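Local structure of probable TonB-dependent siderophore receptor PirA (Acinetobacter baumannii, 5FR8) at residues 294-299 with 313-318; 349-354 with 373-378; 251-256 with 300-305; 235-240 with 257-262. The protein probably takes part in the first step of iron uptake, as an outer-membrane receptor that binds iron-chelating siderophores and may bind ferric enterobactin. All blocks are in the same frame, centred on the assembly; numbering follows the deposited sequence.

Interaction 1: residues 294-299 with 313-318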
loop_
_atom_site.group_PDB
_atom_site.type_symbol
_atom_site.label_atom_id
_atom_site.label_comp_id
_atom_site.label_asym_id
_atom_site.label_seq_id
_atom_site.Cartn_x
_atom_site.Cartn_y
_atom_site.Cartn_z
ATOM N N ARG A 294 13.045 -8.666 -5.278
ATOM C CA ARG A 294 12.006 -9.538 -4.816
ATOM C C ARG A 294 11.920 -10.817 -5.628
ATOM O O ARG A 294 11.727 -10.782 -6.833
ATOM C CB ARG A 294 10.697 -8.818 -4.917
ATOM C CG ARG A 294 9.569 -9.497 -4.183
ATOM C CD ARG A 294 8.250 -8.822 -4.463
ATOM N NE ARG A 294 7.205 -9.829 -4.596
ATOM C CZ ARG A 294 6.669 -10.471 -3.571
ATOM N NH1 ARG A 294 7.086 -10.203 -2.330
ATOM N NH2 ARG A 294 5.724 -11.383 -3.804
ATOM N N ASP A 295 12.044 -11.949 -4.959
ATOM C CA ASP A 295 11.864 -13.257 -5.596
ATOM C C ASP A 295 10.706 -14.006 -4.930
ATOM O O ASP A 295 10.526 -13.919 -3.727
ATOM C CB ASP A 295 13.150 -14.075 -5.462
ATOM C CG ASP A 295 14.293 -13.540 -6.339
ATOM O OD1 ASP A 295 14.097 -12.526 -7.011
ATOM O OD2 ASP A 295 15.386 -14.112 -6.363
ATOM N N SER A 296 9.922 -14.737 -5.706
ATOM C CA SER A 296 8.692 -15.335 -5.198
ATOM C C SER A 296 8.412 -16.644 -5.892
ATOM O O SER A 296 8.456 -16.724 -7.118
ATOM C CB SER A 296 7.508 -14.388 -5.441
ATOM O OG SER A 296 6.423 -14.628 -4.544
ATOM N N TYR A 297 8.094 -17.665 -5.109
ATOM C CA TYR A 297 7.708 -18.975 -5.657
ATOM C C TYR A 297 6.399 -19.416 -5.013
ATOM O O TYR A 297 6.257 -19.369 -3.804
ATOM C CB TYR A 297 8.754 -20.029 -5.360
ATOM C CG TYR A 297 10.148 -19.611 -5.685
ATOM C CD1 TYR A 297 10.731 -18.543 -5.014
ATOM C CD2 TYR A 297 10.907 -20.302 -6.628
ATOM C CE1 TYR A 297 12.016 -18.154 -5.292
ATOM C CE2 TYR A 297 12.202 -19.904 -6.915
ATOM C CZ TYR A 297 12.748 -18.828 -6.239
ATOM O OH TYR A 297 14.014 -18.371 -6.487
ATOM N N ALA A 298 5.444 -19.860 -5.810
ATOM C CA ALA A 298 4.263 -20.435 -5.223
ATOM C C ALA A 298 3.897 -21.704 -5.945
ATOM O O ALA A 298 4.155 -21.842 -7.137
ATOM C CB ALA A 298 3.138 -19.464 -5.274
ATOM N N LEU A 299 3.316 -22.628 -5.193
ATOM C CA LEU A 299 2.857 -23.900 -5.711
ATOM C C LEU A 299 1.443 -24.103 -5.188
ATOM O O LEU A 299 1.179 -23.959 -3.991
ATOM C CB LEU A 299 3.761 -25.009 -5.196
ATOM C CG LEU A 299 3.757 -26.366 -5.899
ATOM C CD1 LEU A 299 4.179 -26.265 -7.357
ATOM C CD2 LEU A 299 4.708 -27.269 -5.155
ATOM N N VAL A 313 -1.930 -24.130 -0.827
ATOM C CA VAL A 313 -0.915 -23.241 -1.370
ATOM C C VAL A 313 0.359 -23.274 -0.529
ATOM O O VAL A 313 0.310 -23.159 0.693
ATOM C CB VAL A 313 -1.403 -21.778 -1.409
ATOM C CG1 VAL A 313 -0.407 -20.889 -2.139
ATOM C CG2 VAL A 313 -2.750 -21.704 -2.096
ATOM N N ALA A 314 1.496 -23.426 -1.189
ATOM C CA ALA A 314 2.755 -23.089 -0.557
ATOM C C ALA A 314 3.335 -21.883 -1.296
ATOM O O ALA A 314 3.334 -21.861 -2.534
ATOM C CB ALA A 314 3.713 -24.271 -0.581
ATOM N N GLN A 315 3.801 -20.877 -0.549
ATOM C CA GLN A 315 4.600 -19.809 -1.154
ATOM C C GLN A 315 5.797 -19.382 -0.286
ATOM O O GLN A 315 5.740 -19.399 0.947
ATOM C CB GLN A 315 3.737 -18.608 -1.561
ATOM C CG GLN A 315 3.384 -17.643 -0.451
ATOM C CD GLN A 315 2.829 -16.324 -0.983
ATOM O OE1 GLN A 315 1.675 -15.960 -0.708
ATOM N NE2 GLN A 315 3.662 -15.574 -1.705
ATOM N N TYR A 316 6.872 -19.007 -0.973
ATOM C CA TYR A 316 8.137 -18.557 -0.372
ATOM C C TYR A 316 8.532 -17.244 -1.071
ATOM O O TYR A 316 8.577 -17.164 -2.301
ATOM C CB TYR A 316 9.217 -19.648 -0.541
ATOM C CG TYR A 316 10.610 -19.241 -0.127
ATOM C CD1 TYR A 316 10.912 -18.986 1.200
ATOM C CD2 TYR A 316 11.629 -19.123 -1.070
ATOM C CE1 TYR A 316 12.182 -18.592 1.580
ATOM C CE2 TYR A 316 12.899 -18.740 -0.700
ATOM C CZ TYR A 316 13.167 -18.472 0.625
ATOM O OH TYR A 316 14.437 -18.071 1.005
ATOM N N ASP A 317 8.767 -16.205 -0.279
ATOM C CA ASP A 317 9.134 -14.877 -0.798
ATOM C C ASP A 317 10.438 -14.412 -0.195
ATOM O O ASP A 317 10.662 -14.541 1.006
ATOM C CB ASP A 317 8.055 -13.848 -0.479
ATOM C CG ASP A 317 6.910 -13.881 -1.472
ATOM O OD1 ASP A 317 6.607 -14.977 -1.999
ATOM O OD2 ASP A 317 6.314 -12.817 -1.727
ATOM N N LYS A 318 11.305 -13.874 -1.042
ATOM C CA LYS A 318 12.625 -13.395 -0.615
ATOM C C LYS A 318 12.843 -11.938 -1.075
ATOM O O LYS A 318 12.845 -11.633 -2.268
ATOM C CB LYS A 318 13.718 -14.306 -1.185
ATOM C CG LYS A 318 15.003 -14.304 -0.375
ATOM C CD LYS A 318 16.086 -15.167 -1.002
ATOM C CE LYS A 318 17.353 -15.121 -0.158
ATOM N NZ LYS A 318 18.424 -15.993 -0.712
#
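D317 draws three side chains, R294, S296 and Q315, onto one carboxylate, and makes this antiparallel pair of barrel strands a clear example of a ladder that is dense on one face and loose on the other. On the dense face, D317 OD2 sits at the edge of the R294 guanidinium in a salt bridge to NH2 at 2.6 Å. The hydrogen bonds from NH1 and NH2 to that oxygen are both weak, and the two flat groups are turned 68° from each other. OD1 accepts from S296 OG at 2.6 Å and from Q315 NE2 at 3.0 Å, the two donors arriving from opposite faces of the carboxylate plane. Bonds at both oxygens restrain the group's rotation, and R294 with the two donors on OD1 would probably favour the ionised carboxylate. A298 CB against Q315 CB, 3.9 Å, ends this row with an apolar touch. The face of Y297, Y316, D295 and K318 is slacker: the two tyrosine side chains lie side by side, with Y297 CD1 at the edge of the Y316 ring, 4.1 Å from CD2, and D295 OD2 stays 6.7 Å from K318 NZ. Y316 OH is hydrogen-bonded to E348 OE1. Strand 250-264 flanks residues 294-299 and strand 343-361 flanks 313-318, while R294 makes a cation-pi contact with W126, and A298 and Q315 touch K102 of strand 102-103, so the dense face meets the plug.

Interaction 2: residues 349-354 with 373-378; sequences TLRFNG and EWVEDR
The guanidinium of R351 is met by V375 on one face and E373 at its edge: V375 CG2 lies over the plane, offset toward the rim, 3.7 Å from NH2, and E373 OE2 makes a salt bridge with NH1 at 2.7 Å. A bend at chi3 (-55°) carries the arginine end alongside the valine, while E373 extends from its own strand, its carboxylate plane 57° from the guanidinium. On the opposite face of this antiparallel barrel ladder, W374 CD1 reaches the edge of the F352 ring, 3.7 Å from CD2. The phenyl and the five-membered indole ring are inclined by 29° but slid apart, their centroids 6.0 Å from each other, so overlap is slight. E376 OE1 lies in plane at the edge of the indole. Farther along the R351 face, T349 OG1 donates to D377 OD1 at 2.6 Å, approaching on the anti side and somewhat out of the carboxylate plane. Backbone hydrogen bonds at the pairs L350–E376 and F352–W374 hold both rows in register. E373 OE1 has a second cationic partner, R434, and N105 of the plug region hydrogen-bonds T349 OG1. One face therefore carries a charge network in which E373 lies between two arginines and probably stays ionised; the other offers an aromatic patch at the protein surface, as suits a membrane-spanning barrel.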
loop_
_atom_site.group_PDB
_atom_site.type_symbol
_atom_site.label_atom_id
_atom_site.label_comp_id
_atom_site.label_asym_id
_atom_site.label_seq_id
_atom_site.Cartn_x
_atom_site.Cartn_y
_atom_site.Cartn_z
ATOM N N THR A 349 9.859 -14.846 3.691
ATOM C CA THR A 349 8.575 -15.275 4.139
ATOM C C THR A 349 8.232 -16.667 3.550
ATOM O O THR A 349 8.303 -16.912 2.338
ATOM C CB THR A 349 7.520 -14.262 3.719
ATOM O OG1 THR A 349 7.820 -12.971 4.297
ATOM C CG2 THR A 349 6.141 -14.732 4.141
ATOM N N LEU A 350 7.859 -17.578 4.440
ATOM C CA LEU A 350 7.310 -18.849 4.023
ATOM C C LEU A 350 5.854 -18.853 4.455
ATOM O O LEU A 350 5.542 -18.454 5.578
ATOM C CB LEU A 350 8.104 -20.006 4.646
ATOM C CG LEU A 350 7.628 -21.426 4.336
ATOM C CD1 LEU A 350 7.650 -21.742 2.841
ATOM C CD2 LEU A 350 8.464 -22.433 5.104
ATOM N N ARG A 351 4.957 -19.256 3.567
ATOM C CA ARG A 351 3.541 -19.233 3.910
ATOM C C ARG A 351 2.796 -20.438 3.357
ATOM O O ARG A 351 3.010 -20.852 2.213
ATOM C CB ARG A 351 2.892 -17.954 3.397
ATOM C CG ARG A 351 1.380 -17.897 3.619
ATOM C CD ARG A 351 0.754 -16.737 2.869
ATOM N NE ARG A 351 1.417 -15.490 3.257
ATOM C CZ ARG A 351 0.936 -14.625 4.147
ATOM N NH1 ARG A 351 -0.232 -14.847 4.745
ATOM N NH2 ARG A 351 1.624 -13.528 4.429
ATOM N N PHE A 352 1.912 -20.997 4.165
ATOM C CA PHE A 352 1.117 -22.119 3.718
ATOM C C PHE A 352 -0.339 -21.816 3.922
ATOM O O PHE A 352 -0.719 -21.184 4.908
ATOM C CB PHE A 352 1.455 -23.393 4.506
ATOM C CG PHE A 352 2.849 -23.899 4.284
ATOM C CD1 PHE A 352 3.247 -24.352 3.034
ATOM C CD2 PHE A 352 3.758 -23.938 5.332
ATOM C CE1 PHE A 352 4.532 -24.832 2.835
ATOM C CE2 PHE A 352 5.035 -24.412 5.136
ATOM C CZ PHE A 352 5.427 -24.860 3.889
ATOM N N ASN A 353 -1.166 -22.301 3.009
ATOM C CA ASN A 353 -2.589 -22.136 3.146
ATOM C C ASN A 353 -3.370 -23.347 2.634
ATOM O O ASN A 353 -3.191 -23.788 1.499
ATOM C CB ASN A 353 -3.009 -20.879 2.409
ATOM C CG ASN A 353 -4.187 -20.209 3.068
ATOM O OD1 ASN A 353 -4.026 -19.147 3.690
ATOM N ND2 ASN A 353 -5.384 -20.842 2.979
ATOM N N GLY A 354 -4.245 -23.886 3.472
ATOM C CA GLY A 354 -5.131 -24.972 3.044
ATOM C C GLY A 354 -6.580 -24.567 3.215
ATOM O O GLY A 354 -6.910 -23.864 4.161
ATOM N N GLU A 373 -4.100 -21.377 7.798
ATOM C CA GLU A 373 -3.024 -20.547 7.276
ATOM C C GLU A 373 -1.834 -20.569 8.243
ATOM O O GLU A 373 -2.017 -20.508 9.461
ATOM C CB GLU A 373 -3.518 -19.110 7.070
ATOM C CG GLU A 373 -2.564 -18.226 6.283
ATOM C CD GLU A 373 -3.161 -16.851 5.970
ATOM O OE1 GLU A 373 -4.397 -16.741 5.686
ATOM O OE2 GLU A 373 -2.379 -15.878 6.007
ATOM N N TRP A 374 -0.627 -20.688 7.690
ATOM C CA TRP A 374 0.605 -20.610 8.465
ATOM C C TRP A 374 1.547 -19.697 7.737
ATOM O O TRP A 374 1.774 -19.876 6.528
ATOM C CB TRP A 374 1.296 -21.974 8.594
ATOM C CG TRP A 374 2.732 -21.869 9.052
ATOM C CD1 TRP A 374 3.849 -21.724 8.266
ATOM C CD2 TRP A 374 3.200 -21.890 10.405
ATOM N NE1 TRP A 374 4.983 -21.653 9.054
ATOM C CE2 TRP A 374 4.610 -21.751 10.368
ATOM C CE3 TRP A 374 2.564 -22.016 11.651
ATOM C CZ2 TRP A 374 5.384 -21.727 11.522
ATOM C CZ3 TRP A 374 3.339 -22.006 12.805
ATOM C CH2 TRP A 374 4.726 -21.859 12.734
ATOM N N VAL A 375 2.105 -18.737 8.467
ATOM C CA VAL A 375 3.118 -17.862 7.889
ATOM C C VAL A 375 4.281 -17.620 8.856
ATOM O O VAL A 375 4.065 -17.277 10.020
ATOM C CB VAL A 375 2.512 -16.517 7.418
ATOM C CG1 VAL A 375 1.939 -15.726 8.577
ATOM C CG2 VAL A 375 3.579 -15.687 6.732
ATOM N N GLU A 376 5.508 -17.800 8.369
ATOM C CA GLU A 376 6.684 -17.438 9.138
ATOM C C GLU A 376 7.514 -16.422 8.371
ATOM O O GLU A 376 7.741 -16.569 7.164
ATOM C CB GLU A 376 7.511 -18.667 9.442
ATOM C CG GLU A 376 8.777 -18.419 10.255
ATOM C CD GLU A 376 9.501 -19.723 10.601
ATOM O OE1 GLU A 376 8.797 -20.738 10.812
ATOM O OE2 GLU A 376 10.764 -19.749 10.658
ATOM N N ASP A 377 7.970 -15.401 9.091
ATOM C CA ASP A 377 8.883 -14.397 8.547
ATOM C C ASP A 377 10.260 -14.448 9.233
ATOM O O ASP A 377 10.323 -14.499 10.473
ATOM C CB ASP A 377 8.310 -12.994 8.751
ATOM C CG ASP A 377 7.119 -12.707 7.867
ATOM O OD1 ASP A 377 7.077 -13.200 6.733
ATOM O OD2 ASP A 377 6.225 -11.967 8.302
ATOM N N ARG A 378 11.349 -14.435 8.440
ATOM C CA ARG A 378 12.704 -14.193 8.996
ATOM C C ARG A 378 13.335 -12.940 8.407
ATOM O O ARG A 378 13.304 -12.714 7.202
ATOM C CB ARG A 378 13.625 -15.380 8.781
ATOM C CG ARG A 378 13.054 -16.674 9.316
ATOM C CD ARG A 378 14.082 -17.394 10.160
ATOM N NE ARG A 378 13.974 -18.830 9.982
ATOM C CZ ARG A 378 14.382 -19.464 8.890
ATOM N NH1 ARG A 378 14.913 -18.784 7.876
ATOM N NH2 ARG A 378 14.255 -20.780 8.808
#

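Interaction 3: residues 251-256 with 300-305; sequences TVLLDI and THEGDW
T251 and E302, with L253 and T300, make up the two hydrogen-bonded pairs of this short antiparallel ladder, a case where the main chain does nearly all the joining. L253 N to T300 O and T300 N to L253 O both measure 3.0 Å; the second pair is a little longer, E302 N to T251 O 3.1 Å and T251 N to E302 O 3.2 Å. Side chains add only van der Waals touches. T251 CB rests against E302 CG at 3.8 Å, and L253 CD1 comes to 4.0 Å from E302 OE2, so the leucine methyl borders the carboxylate without a polar bond. Between the two pairs, on the other face, V252 CG2 approaches H301 CD2 at 4.1 Å. The histidine NE2 is hydrogen-bonded to Q250 OE1, one residue before the ladder begins.

Farther out, the barrel wall continues on both sides. Beyond L253, strand 250-264 goes on pairing with the earlier part of strand 290-305, as D255 does with A298 through the backbone. K311 touches T300 and E302 from strand 308-323, while W244 packs on V252 from strand 232-247. Past E302 the chain soon reaches W305, whose NE1 bonds to S310 OG near the turn into the next strand, probably on the periplasmic side where such barrels have short turns. With no charge pair or side-chain hydrogen bond between the two segments, cohesion here depends chiefly on paired peptide groups, and the side chains contribute van der Waals contact.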
loop_
_atom_site.group_PDB
_atom_site.type_symbol
_atom_site.label_atom_id
_atom_site.label_comp_id
_atom_site.label_asym_id
_atom_site.label_seq_id
_atom_site.Cartn_x
_atom_site.Cartn_y
_atom_site.Cartn_z
ATOM N N THR A 251 -5.541 -29.918 -10.320
ATOM C CA THR A 251 -4.755 -28.950 -11.087
ATOM C C THR A 251 -3.585 -28.476 -10.237
ATOM O O THR A 251 -3.701 -28.331 -9.023
ATOM C CB THR A 251 -5.596 -27.733 -11.529
ATOM O OG1 THR A 251 -6.615 -28.145 -12.443
ATOM C CG2 THR A 251 -4.763 -26.744 -12.240
ATOM N N VAL A 252 -2.439 -28.261 -10.876
ATOM C CA VAL A 252 -1.253 -27.784 -10.180
ATOM C C VAL A 252 -0.708 -26.547 -10.900
ATOM O O VAL A 252 -0.498 -26.576 -12.113
ATOM C CB VAL A 252 -0.193 -28.880 -10.115
ATOM C CG1 VAL A 252 1.067 -28.336 -9.491
ATOM C CG2 VAL A 252 -0.707 -30.070 -9.319
ATOM N N LEU A 253 -0.512 -25.465 -10.143
ATOM C CA LEU A 253 0.053 -24.222 -10.656
ATOM C C LEU A 253 1.423 -23.956 -10.078
ATOM O O LEU A 253 1.669 -24.108 -8.882
ATOM C CB LEU A 253 -0.814 -23.053 -10.291
ATOM C CG LEU A 253 -2.033 -22.858 -11.174
ATOM C CD1 LEU A 253 -3.126 -23.870 -10.844
ATOM C CD2 LEU A 253 -2.556 -21.440 -10.988
ATOM N N LEU A 254 2.320 -23.512 -10.933
ATOM C CA LEU A 254 3.618 -23.084 -10.490
ATOM C C LEU A 254 3.740 -21.623 -10.854
ATOM O O LEU A 254 3.523 -21.270 -12.013
ATOM C CB LEU A 254 4.684 -23.876 -11.227
ATOM C CG LEU A 254 6.114 -23.502 -10.850
ATOM C CD1 LEU A 254 6.404 -23.959 -9.425
ATOM C CD2 LEU A 254 7.109 -24.094 -11.837
ATOM N N ASP A 255 4.066 -20.769 -9.886
ATOM C CA ASP A 255 4.393 -19.367 -10.186
ATOM C C ASP A 255 5.796 -19.066 -9.717
ATOM O O ASP A 255 6.099 -19.180 -8.531
ATOM C CB ASP A 255 3.433 -18.395 -9.492
ATOM C CG ASP A 255 1.996 -18.460 -10.038
ATOM O OD1 ASP A 255 1.777 -18.324 -11.259
ATOM O OD2 ASP A 255 1.083 -18.630 -9.221
ATOM N N ILE A 256 6.656 -18.703 -10.656
ATOM C CA ILE A 256 8.004 -18.242 -10.342
ATOM C C ILE A 256 8.197 -16.865 -10.935
ATOM O O ILE A 256 8.087 -16.716 -12.157
ATOM C CB ILE A 256 9.073 -19.098 -11.009
ATOM C CG1 ILE A 256 8.987 -20.525 -10.512
ATOM C CG2 ILE A 256 10.434 -18.501 -10.728
ATOM C CD1 ILE A 256 9.984 -21.434 -11.170
ATOM N N THR A 300 0.522 -24.414 -6.083
ATOM C CA THR A 300 -0.879 -24.492 -5.704
ATOM C C THR A 300 -1.515 -25.761 -6.224
ATOM O O THR A 300 -1.266 -26.149 -7.350
ATOM C CB THR A 300 -1.652 -23.303 -6.263
ATOM O OG1 THR A 300 -1.021 -22.092 -5.822
ATOM C CG2 THR A 300 -3.077 -23.338 -5.761
ATOM N N HIS A 301 -2.329 -26.405 -5.398
ATOM C CA HIS A 301 -3.142 -27.554 -5.827
ATOM C C HIS A 301 -4.625 -27.278 -5.569
ATOM O O HIS A 301 -5.024 -26.863 -4.485
ATOM C CB HIS A 301 -2.680 -28.835 -5.106
ATOM C CG HIS A 301 -3.455 -30.068 -5.459
ATOM N ND1 HIS A 301 -4.714 -30.322 -4.962
ATOM C CD2 HIS A 301 -3.142 -31.130 -6.239
ATOM C CE1 HIS A 301 -5.145 -31.484 -5.426
ATOM N NE2 HIS A 301 -4.211 -31.996 -6.205
ATOM N N GLU A 302 -5.432 -27.512 -6.587
ATOM C CA GLU A 302 -6.851 -27.286 -6.486
ATOM C C GLU A 302 -7.646 -28.513 -6.891
ATOM O O GLU A 302 -7.619 -28.939 -8.041
ATOM C CB GLU A 302 -7.288 -26.080 -7.313
ATOM C CG GLU A 302 -6.357 -25.626 -8.415
ATOM C CD GLU A 302 -6.626 -24.180 -8.824
ATOM O OE1 GLU A 302 -6.418 -23.276 -7.981
ATOM O OE2 GLU A 302 -7.059 -23.946 -9.977
ATOM N N GLY A 303 -8.358 -29.071 -5.918
ATOM C CA GLY A 303 -9.181 -30.242 -6.141
ATOM C C GLY A 303 -10.610 -29.883 -6.475
ATOM O O GLY A 303 -11.201 -28.947 -5.902
ATOM N N ASP A 304 -11.171 -30.644 -7.411
ATOM C CA ASP A 304 -12.551 -30.466 -7.823
ATOM C C ASP A 304 -13.331 -31.769 -7.556
ATOM O O ASP A 304 -13.512 -32.593 -8.456
ATOM C CB ASP A 304 -12.595 -30.052 -9.300
ATOM C CG ASP A 304 -13.959 -29.540 -9.720
ATOM O OD1 ASP A 304 -14.845 -30.356 -9.976
ATOM O OD2 ASP A 304 -14.148 -28.321 -9.788
ATOM N N TRP A 305 -13.782 -31.941 -6.309
ATOM C CA TRP A 305 -14.360 -33.210 -5.835
ATOM C C TRP A 305 -15.875 -33.184 -5.816
ATOM O O TRP A 305 -16.491 -32.111 -5.852
ATOM C CB TRP A 305 -13.848 -33.545 -4.427
ATOM C CG TRP A 305 -12.400 -33.240 -4.251
ATOM C CD1 TRP A 305 -11.863 -32.191 -3.580
ATOM C CD2 TRP A 305 -11.309 -33.977 -4.785
ATOM N NE1 TRP A 305 -10.505 -32.230 -3.655
ATOM C CE2 TRP A 305 -10.138 -33.326 -4.388
ATOM C CE3 TRP A 305 -11.209 -35.140 -5.548
ATOM C CZ2 TRP A 305 -8.874 -33.795 -4.730
ATOM C CZ3 TRP A 305 -9.960 -35.599 -5.890
ATOM C CH2 TRP A 305 -8.808 -34.929 -5.483
#

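Interaction 4: residues 235-240 with 257-262; sequences NKDISG and SSSKQG
S259 OG donates to D237 OD1 at 2.6 Å, using the anti lone pair, the one turned away from the other carboxylate oxygen. The bond spans a beta hairpin of the TonB-dependent receptor barrel, strands 232-247 and 250-264 running antiparallel, and illustrates how a non-hydrogen-bonded pair can be tied by its side chains. With CG beside the backbone N (chi1 -59°), the aspartate leans toward the partner strand; its second oxygen, OD2, is bonded by N208 on strand 201-212, so both ends of the carboxylate have a donor and its rotation is restrained.

One step along the same face, N235 and Q261 lie side by side and point the same way, but their amides do not bond. The planes are 67° apart, and N235 ND2 stands 3.4 Å from Q261 NE2, two donors facing each other. Both turn their polar ends to the plug region instead: N235 to N125 and N56, Q261 OE1 to R121. The barrel wall is thereby fastened to the domain that fills it.

The face of K236, K260, I238 and S258 is plainer. K236 and K260 form a hydrogen-bonded pair, with K236 N to K260 O at 2.8 Å. Their extended chains run outward and leave K236 NZ 4.9 Å from K260 NZ, a spacing that would probably be mildly unfavourable. I238 and S258 make the next such pair, I238 N meeting S258 O at 3.0 Å. Back on the D237 face, at the end of the ladder, S239 CB lies 3.5 Å from S257 CB.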
loop_
_atom_site.group_PDB
_atom_site.type_symbol
_atom_site.label_atom_id
_atom_site.label_comp_id
_atom_site.label_asym_id
_atom_site.label_seq_id
_atom_site.Cartn_x
_atom_site.Cartn_y
_atom_site.Cartn_z
ATOM N N ASN A 235 12.536 -0.403 -13.232
ATOM C CA ASN A 235 11.967 -1.700 -12.879
ATOM C C ASN A 235 12.475 -2.770 -13.832
ATOM O O ASN A 235 12.612 -2.531 -15.027
ATOM C CB ASN A 235 10.436 -1.667 -12.960
ATOM C CG ASN A 235 9.815 -0.649 -12.022
ATOM O OD1 ASN A 235 9.854 0.553 -12.292
ATOM N ND2 ASN A 235 9.209 -1.124 -10.920
ATOM N N LYS A 236 12.727 -3.964 -13.309
ATOM C CA LYS A 236 12.975 -5.139 -14.156
ATOM C C LYS A 236 12.157 -6.263 -13.590
ATOM O O LYS A 236 12.322 -6.617 -12.432
ATOM C CB LYS A 236 14.453 -5.481 -14.164
ATOM C CG LYS A 236 15.295 -4.353 -14.757
ATOM C CD LYS A 236 16.735 -4.761 -14.932
ATOM C CE LYS A 236 17.531 -3.659 -15.612
ATOM N NZ LYS A 236 18.980 -4.021 -15.744
ATOM N N ASP A 237 11.224 -6.787 -14.379
ATOM C CA ASP A 237 10.267 -7.787 -13.872
ATOM C C ASP A 237 10.201 -8.951 -14.832
ATOM O O ASP A 237 10.099 -8.742 -16.041
ATOM C CB ASP A 237 8.868 -7.192 -13.729
ATOM C CG ASP A 237 8.837 -6.019 -12.789
ATOM O OD1 ASP A 237 8.855 -6.231 -11.555
ATOM O OD2 ASP A 237 8.789 -4.870 -13.287
ATOM N N ILE A 238 10.235 -10.166 -14.301
ATOM C CA ILE A 238 10.035 -11.336 -15.120
ATOM C C ILE A 238 9.193 -12.330 -14.319
ATOM O O ILE A 238 9.399 -12.483 -13.116
ATOM C CB ILE A 238 11.393 -11.941 -15.511
ATOM C CG1 ILE A 238 11.229 -13.153 -16.432
ATOM C CG2 ILE A 238 12.195 -12.290 -14.265
ATOM C CD1 ILE A 238 11.167 -12.775 -17.893
ATOM N N SER A 239 8.228 -12.984 -14.958
ATOM C CA SER A 239 7.337 -13.870 -14.213
ATOM C C SER A 239 6.732 -14.978 -15.046
ATOM O O SER A 239 6.203 -14.741 -16.141
ATOM C CB SER A 239 6.192 -13.076 -13.597
ATOM O OG SER A 239 5.114 -13.947 -13.258
ATOM N N GLY A 240 6.777 -16.186 -14.497
ATOM C CA GLY A 240 6.383 -17.385 -15.239
ATOM C C GLY A 240 5.373 -18.215 -14.503
ATOM O O GLY A 240 5.441 -18.353 -13.298
ATOM N N SER A 257 8.491 -15.877 -10.092
ATOM C CA SER A 257 8.756 -14.544 -10.591
ATOM C C SER A 257 9.924 -13.906 -9.863
ATOM O O SER A 257 10.109 -14.149 -8.673
ATOM C CB SER A 257 7.533 -13.647 -10.428
ATOM O OG SER A 257 7.496 -13.135 -9.117
ATOM N N SER A 258 10.688 -13.065 -10.569
ATOM C CA SER A 258 11.720 -12.235 -9.925
ATOM C C SER A 258 11.681 -10.778 -10.438
ATOM O O SER A 258 11.446 -10.527 -11.621
ATOM C CB SER A 258 13.103 -12.866 -10.129
ATOM O OG SER A 258 13.577 -12.574 -11.420
ATOM N N SER A 259 11.888 -9.828 -9.534
ATOM C CA SER A 259 11.843 -8.415 -9.863
ATOM C C SER A 259 12.944 -7.684 -9.153
ATOM O O SER A 259 13.359 -8.055 -8.055
ATOM C CB SER A 259 10.524 -7.795 -9.429
ATOM O OG SER A 259 9.433 -8.364 -10.136
ATOM N N LYS A 260 13.396 -6.620 -9.796
ATOM C CA LYS A 260 14.379 -5.721 -9.244
ATOM C C LYS A 260 13.908 -4.294 -9.488
ATOM O O LYS A 260 13.522 -3.925 -10.602
ATOM C CB LYS A 260 15.732 -5.968 -9.916
ATOM C CG LYS A 260 16.721 -4.815 -9.847
ATOM C CD LYS A 260 18.092 -5.228 -10.383
ATOM C CE LYS A 260 18.916 -3.994 -10.768
ATOM N NZ LYS A 260 20.343 -4.317 -11.027
ATOM N N GLN A 261 13.953 -3.492 -8.434
ATOM C CA GLN A 261 13.644 -2.081 -8.536
ATOM C C GLN A 261 14.820 -1.220 -8.089
ATOM O O GLN A 261 15.200 -1.256 -6.918
ATOM C CB GLN A 261 12.467 -1.784 -7.658
ATOM C CG GLN A 261 11.140 -1.890 -8.363
ATOM C CD GLN A 261 10.012 -1.752 -7.368
ATOM O OE1 GLN A 261 10.197 -1.139 -6.304
ATOM N NE2 GLN A 261 8.834 -2.297 -7.703
ATOM N N GLY A 262 15.381 -0.443 -9.004
ATOM C CA GLY A 262 16.519 0.410 -8.664
ATOM C C GLY A 262 16.067 1.845 -8.814
ATOM O O GLY A 262 15.503 2.215 -9.833
#

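How the interactions relate
Followed from the N terminus, the chain first closes interaction 4, a hairpin of strands 232-247 and 250-264. Interaction 3 begins farther back on that second strand and takes 43 intervening residues to close on strand 290-305, so it crosses interaction 4. It crosses interaction 1 too, whose hairpin joins 290-305 to 308-323. Interaction 2 follows in series as the hairpin of 343-361 and 365-380. None nests inside another. Six consecutive barrel strands are thus stitched together, with probable backbone bonds at the seams: G240 N to I256 O, R294 N to S259 O, A298 N to D255 O, and Q315 O to R351 N.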